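Local coordinates for protein DnaJ homolog subfamily C member 3 (PDB 3IEG) that acts as a co-chaperone in the unfolded protein response, binding misfolded proteins through its TPR repeats, stimulating the ATPase of HSC70 and restraining the kinase GCN2, at residues Arg124-Asp129 / Ile140-Lys145; Glu169-Ile174 / Leu201-Leu206. All blocks are in the same frame, centred on the assembly; numbering follows the deposited sequence.

Contacts 1 and 2 illustrate the two steps by which a TPR superhelix is built, the pairing of helices into a hairpin and the stacking of one hairpin on the next, within the TPR part of this co-chaperone. Contact 1 joins two segments within the fourth repeat; contact 2 joins the fifth repeat to the sixth. They follow each other along the chain, with centres 24 Å apart and nearest atoms about 7 Å apart, so they do not touch. Helix 154-166 touches both, packing through Leu159 on Leu143 and through Phe164 on Ala173. The groove for misfolded proteins belongs to the first two repeats, so both contacts concern the scaffold rather than that site.

Contact 1: Arg124-Asp129 / Ile140-Lys145; sequences RSQALD and ITFLDK
The backbone O of Gln126 rests against the ring of Phe142, 3.5 Å from its CD1, a van der Waals approach in an interface that no hydrogen bond crosses. Phe142 does most of the packing. Its CG stands beside its own backbone N (chi1 -61°), which sends the ring across to helix 104-132, where it also touches Leu123. Gln126 CB sits almost exactly over the centre of one ring face, 3.7 Å from the centroid of the Phe142 ring, in a CH-pi contact. Beyond it the extended glutamine chain crosses the phenylalanine side chain at about a right angle; the amide, tilted 34° from the ring plane, brings Gln126 OE1 to 3.6 Å from Phe142 CE2. With an alanine at the Phe142 position, the aliphatic part of Gln126 is likely to lose the aromatic face it packs on, and a gap would probably open beside Leu123. Deeper in the interface the small Ala127 CB meets Phe142 CB at 3.8 Å and Leu143 CD2 at 4.0 Å, and Leu143 reaches on to Leu159 of helix 154-166. With their own axes 8.3 Å apart and running 147° to each other, the segments are part of the antiparallel helical hairpin of a tetratricopeptide repeat, here the fourth.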
loop_
_atom_site.group_PDB
_atom_site.type_symbol
_atom_site.label_atom_id
_atom_site.label_comp_id
_atom_site.label_asym_id
_atom_site.label_seq_id
_atom_site.Cartn_x
_atom_site.Cartn_y
_atom_site.Cartn_z
ATOM N N ARG A 124 6.458 8.709 -21.198
ATOM C CA ARG A 124 5.519 9.462 -20.388
ATOM C C ARG A 124 4.299 9.873 -21.226
ATOM O O ARG A 124 3.169 9.680 -20.801
ATOM C CB ARG A 124 6.215 10.672 -19.779
ATOM C CG ARG A 124 5.500 11.249 -18.634
ATOM C CD ARG A 124 6.322 12.332 -17.989
ATOM N NE ARG A 124 5.717 12.727 -16.721
ATOM C CZ ARG A 124 4.856 13.725 -16.602
ATOM N NH1 ARG A 124 4.526 14.434 -17.663
ATOM N NH2 ARG A 124 4.321 14.005 -15.437
ATOM N N SER A 125 4.536 10.417 -22.418
ATOM C CA SER A 125 3.456 10.747 -23.362
ATOM C C SER A 125 2.565 9.541 -23.648
ATOM O O SER A 125 1.351 9.639 -23.545
ATOM C CB SER A 125 4.021 11.292 -24.671
ATOM O OG SER A 125 4.568 12.574 -24.464
ATOM N N GLN A 126 3.179 8.408 -23.983
ATOM C CA GLN A 126 2.466 7.168 -24.229
ATOM C C GLN A 126 1.650 6.682 -23.023
ATOM O O GLN A 126 0.549 6.146 -23.185
ATOM C CB GLN A 126 3.449 6.097 -24.657
ATOM C CG GLN A 126 4.161 6.419 -25.968
ATOM C CD GLN A 126 5.061 5.291 -26.422
ATOM O OE1 GLN A 126 5.974 4.878 -25.702
ATOM N NE2 GLN A 126 4.801 4.772 -27.614
ATOM N N ALA A 127 2.193 6.869 -21.820
ATOM C CA ALA A 127 1.520 6.497 -20.588
ATOM C C ALA A 127 0.319 7.402 -20.332
ATOM O O ALA A 127 -0.776 6.907 -20.097
ATOM C CB ALA A 127 2.492 6.544 -19.407
ATOM N N LEU A 128 0.530 8.719 -20.371
ATOM C CA LEU A 128 -0.541 9.687 -20.163
ATOM C C LEU A 128 -1.593 9.579 -21.249
ATOM O O LEU A 128 -2.788 9.708 -20.972
ATOM C CB LEU A 128 -0.009 11.112 -20.144
ATOM C CG LEU A 128 0.979 11.490 -19.055
ATOM C CD1 LEU A 128 1.248 12.990 -19.094
ATOM C CD2 LEU A 128 0.464 11.063 -17.704
ATOM N N ASP A 129 -1.144 9.346 -22.482
ATOM C CA ASP A 129 -2.050 9.194 -23.614
ATOM C C ASP A 129 -2.947 7.981 -23.447
ATOM O O ASP A 129 -4.149 8.083 -23.661
ATOM C CB ASP A 129 -1.293 9.129 -24.948
ATOM C CG ASP A 129 -2.204 8.761 -26.121
ATOM O OD1 ASP A 129 -2.742 9.693 -26.770
ATOM O OD2 ASP A 129 -2.409 7.546 -26.381
ATOM N N ILE A 140 -0.335 0.802 -17.838
ATOM C CA ILE A 140 0.532 0.140 -16.851
ATOM C C ILE A 140 1.858 -0.265 -17.487
ATOM O O ILE A 140 2.924 -0.043 -16.898
ATOM C CB ILE A 140 -0.118 -1.053 -16.045
ATOM C CG1 ILE A 140 -0.036 -2.388 -16.796
ATOM C CG2 ILE A 140 -1.544 -0.740 -15.540
ATOM C CD1 ILE A 140 0.931 -3.395 -16.150
ATOM N N THR A 141 1.786 -0.819 -18.698
ATOM C CA THR A 141 2.964 -1.277 -19.436
ATOM C C THR A 141 4.000 -0.167 -19.503
ATOM O O THR A 141 5.152 -0.364 -19.129
ATOM C CB THR A 141 2.587 -1.747 -20.852
ATOM O OG1 THR A 141 1.785 -2.929 -20.749
ATOM C CG2 THR A 141 3.832 -2.062 -21.686
ATOM N N PHE A 142 3.563 1.006 -19.944
ATOM C CA PHE A 142 4.442 2.151 -20.076
ATOM C C PHE A 142 4.928 2.622 -18.717
ATOM O O PHE A 142 6.102 2.934 -18.552
ATOM C CB PHE A 142 3.750 3.287 -20.819
ATOM C CG PHE A 142 3.333 2.942 -22.218
ATOM C CD1 PHE A 142 2.003 3.038 -22.600
ATOM C CD2 PHE A 142 4.268 2.550 -23.170
ATOM C CE1 PHE A 142 1.606 2.736 -23.911
ATOM C CE2 PHE A 142 3.876 2.248 -24.481
ATOM C CZ PHE A 142 2.547 2.343 -24.845
ATOM N N LEU A 143 4.038 2.654 -17.733
ATOM C CA LEU A 143 4.425 3.121 -16.405
ATOM C C LEU A 143 5.412 2.167 -15.763
ATOM O O LEU A 143 6.335 2.596 -15.088
ATOM C CB LEU A 143 3.208 3.362 -15.511
ATOM C CG LEU A 143 2.284 4.519 -15.909
ATOM C CD1 LEU A 143 0.902 4.288 -15.332
ATOM C CD2 LEU A 143 2.813 5.880 -15.486
ATOM N N ASP A 144 5.236 0.874 -16.000
ATOM C CA ASP A 144 6.193 -0.118 -15.519
ATOM C C ASP A 144 7.604 0.243 -15.965
ATOM O O ASP A 144 8.520 0.287 -15.148
ATOM C CB ASP A 144 5.832 -1.517 -16.018
ATOM C CG ASP A 144 4.711 -2.161 -15.221
ATOM O OD1 ASP A 144 4.466 -1.770 -14.051
ATOM O OD2 ASP A 144 4.073 -3.080 -15.778
ATOM N N LYS A 145 7.763 0.503 -17.264
ATOM C CA LYS A 145 9.041 0.910 -17.836
ATOM C C LYS A 145 9.559 2.210 -17.227
ATOM O O LYS A 145 10.695 2.266 -16.767
ATOM C CB LYS A 145 8.959 1.035 -19.366
ATOM C CG LYS A 145 9.783 -0.003 -20.152
ATOM C CD LYS A 145 8.932 -1.207 -20.587
ATOM C CE LYS A 145 8.396 -1.038 -22.020
ATOM N NZ LYS A 145 7.599 -2.228 -22.463
#

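Contact 2: Glu169-Ile174 / Leu201-Leu206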
loop_
_atom_site.group_PDB
_atom_site.type_symbol
_atom_site.label_atom_id
_atom_site.label_comp_id
_atom_site.label_asym_id
_atom_site.label_seq_id
_atom_site.Cartn_x
_atom_site.Cartn_y
_atom_site.Cartn_z
ATOM N N GLU A 169 -8.004 -4.136 -9.445
ATOM C CA GLU A 169 -6.897 -4.721 -8.682
ATOM C C GLU A 169 -6.554 -3.846 -7.480
ATOM O O GLU A 169 -5.444 -3.311 -7.400
ATOM C CB GLU A 169 -5.664 -4.881 -9.578
ATOM C CG GLU A 169 -5.879 -5.768 -10.794
ATOM C CD GLU A 169 -5.516 -7.218 -10.544
ATOM O OE1 GLU A 169 -5.531 -7.672 -9.374
ATOM O OE2 GLU A 169 -5.188 -7.908 -11.534
ATOM N N PRO A 170 -7.506 -3.684 -6.539
ATOM C CA PRO A 170 -7.306 -2.726 -5.443
ATOM C C PRO A 170 -6.086 -2.984 -4.569
ATOM O O PRO A 170 -5.467 -2.025 -4.115
ATOM C CB PRO A 170 -8.599 -2.844 -4.620
ATOM C CG PRO A 170 -9.185 -4.164 -5.007
ATOM C CD PRO A 170 -8.820 -4.350 -6.441
ATOM N N ARG A 171 -5.734 -4.247 -4.335
ATOM C CA ARG A 171 -4.570 -4.553 -3.506
ATOM C C ARG A 171 -3.268 -4.102 -4.155
ATOM O O ARG A 171 -2.320 -3.743 -3.465
ATOM C CB ARG A 171 -4.491 -6.034 -3.136
ATOM C CG ARG A 171 -5.751 -6.577 -2.492
ATOM C CD ARG A 171 -5.454 -7.680 -1.490
ATOM N NE ARG A 171 -5.794 -7.266 -0.126
ATOM C CZ ARG A 171 -6.994 -7.420 0.430
ATOM N NH1 ARG A 171 -7.981 -7.979 -0.252
ATOM N NH2 ARG A 171 -7.206 -7.008 1.663
ATOM N N LYS A 172 -3.222 -4.116 -5.478
ATOM C CA LYS A 172 -2.041 -3.638 -6.176
ATOM C C LYS A 172 -1.972 -2.124 -6.052
ATOM O O LYS A 172 -0.901 -1.554 -5.825
ATOM C CB LYS A 172 -2.035 -4.100 -7.635
ATOM C CG LYS A 172 -1.709 -5.586 -7.802
ATOM C CD LYS A 172 -1.501 -5.946 -9.257
ATOM C CE LYS A 172 -1.075 -7.397 -9.387
ATOM N NZ LYS A 172 -0.624 -7.733 -10.783
ATOM N N ALA A 173 -3.133 -1.489 -6.162
ATOM C CA ALA A 173 -3.251 -0.048 -6.008
ATOM C C ALA A 173 -2.818 0.424 -4.621
ATOM O O ALA A 173 -2.032 1.358 -4.513
ATOM C CB ALA A 173 -4.667 0.397 -6.323
ATOM N N ILE A 174 -3.306 -0.228 -3.564
ATOM C CA ILE A 174 -2.883 0.106 -2.189
ATOM C C ILE A 174 -1.365 0.107 -2.089
ATOM O O ILE A 174 -0.772 1.003 -1.484
ATOM C CB ILE A 174 -3.508 -0.828 -1.077
ATOM C CG1 ILE A 174 -3.098 -2.302 -1.255
ATOM C CG2 ILE A 174 -5.048 -0.738 -1.057
ATOM C CD1 ILE A 174 -1.907 -2.844 -0.356
ATOM N N LEU A 201 -12.936 -3.251 0.122
ATOM C CA LEU A 201 -12.467 -4.634 0.235
ATOM C C LEU A 201 -13.093 -5.405 1.385
ATOM O O LEU A 201 -13.069 -6.634 1.387
ATOM C CB LEU A 201 -10.944 -4.699 0.336
ATOM C CG LEU A 201 -10.223 -4.636 -1.008
ATOM C CD1 LEU A 201 -8.749 -4.335 -0.779
ATOM C CD2 LEU A 201 -10.425 -5.921 -1.828
ATOM N N GLY A 202 -13.641 -4.693 2.362
ATOM C CA GLY A 202 -14.165 -5.344 3.549
ATOM C C GLY A 202 -13.213 -5.306 4.728
ATOM O O GLY A 202 -13.577 -5.715 5.819
ATOM N N ASP A 203 -11.999 -4.806 4.510
ATOM C CA ASP A 203 -11.017 -4.656 5.586
ATOM C C ASP A 203 -11.279 -3.415 6.446
ATOM O O ASP A 203 -10.511 -2.443 6.430
ATOM C CB ASP A 203 -9.598 -4.615 5.009
ATOM C CG ASP A 203 -9.177 -5.936 4.397
ATOM O OD1 ASP A 203 -9.901 -6.942 4.545
ATOM O OD2 ASP A 203 -8.106 -5.978 3.770
ATOM N N HIS A 204 -12.359 -3.471 7.213
ATOM C CA HIS A 204 -12.791 -2.342 8.021
ATOM C C HIS A 204 -11.745 -1.854 9.008
ATOM O O HIS A 204 -11.624 -0.647 9.235
ATOM C CB HIS A 204 -14.119 -2.637 8.728
ATOM C CG HIS A 204 -14.149 -3.946 9.452
ATOM N ND1 HIS A 204 -13.765 -4.078 10.770
ATOM C CD2 HIS A 204 -14.537 -5.180 9.047
ATOM C CE1 HIS A 204 -13.903 -5.339 11.141
ATOM N NE2 HIS A 204 -14.381 -6.026 10.118
ATOM N N GLU A 205 -10.963 -2.769 9.566
ATOM C CA GLU A 205 -9.995 -2.373 10.574
ATOM C C GLU A 205 -8.826 -1.552 10.023
ATOM O O GLU A 205 -8.492 -0.495 10.564
ATOM C CB GLU A 205 -9.489 -3.583 11.339
ATOM C CG GLU A 205 -8.917 -3.211 12.686
ATOM C CD GLU A 205 -8.350 -4.392 13.423
ATOM O OE1 GLU A 205 -8.390 -4.367 14.677
ATOM O OE2 GLU A 205 -7.867 -5.343 12.755
ATOM N N LEU A 206 -8.208 -2.041 8.952
ATOM C CA LEU A 206 -7.116 -1.319 8.292
ATOM C C LEU A 206 -7.619 -0.011 7.709
ATOM O O LEU A 206 -6.935 1.003 7.814
ATOM C CB LEU A 206 -6.458 -2.169 7.201
ATOM C CG LEU A 206 -5.675 -3.408 7.672
ATOM C CD1 LEU A 206 -5.498 -4.420 6.523
ATOM C CD2 LEU A 206 -4.323 -3.037 8.328
#
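Helix 170-181 begins opposite the turn between helices 188-201 and 204-217, and the backbones stay well separated, the CA atoms of Pro170 and Leu201 being 7.9 Å apart. This is stacking of successive TPR motifs, the fifth repeat meeting the sixth through side chains that bridge the distance. A Schellman motif closes helix 188-201 at Gly202, whose positive phi of 99° would press any CB against the carbonyl O of Leu201. Asp203 follows as the centre of an inverse gamma turn and stands at the N-cap position of the next helix, but its carboxylate makes no capping bond and turns instead toward the neighbouring repeat.

Both methyls of Leu201 are engaged. Leu201 CD2 sits where proline and arginine meet, 3.8 Å from Pro170 CG and close to Arg171 NH1. Leu201 CD1 lies over the centre of one face of the guanidinium, 3.7 Å from Arg171 CZ. The arginine CG lies beside the backbone N, and the chain then bends at chi2 and more sharply at chi3 (114°), which folds it across the leucine and carries the charged end on to the turn. Leucine thus supports the flat group from its face and leaves the edge to the acid. Asp203 comes from the opposite direction, its carboxylate plane turned 51° from the guanidinium, and the contact closes in a salt bridge between Arg171 NH2 and Asp203 OD2, modelled at 2.5 Å.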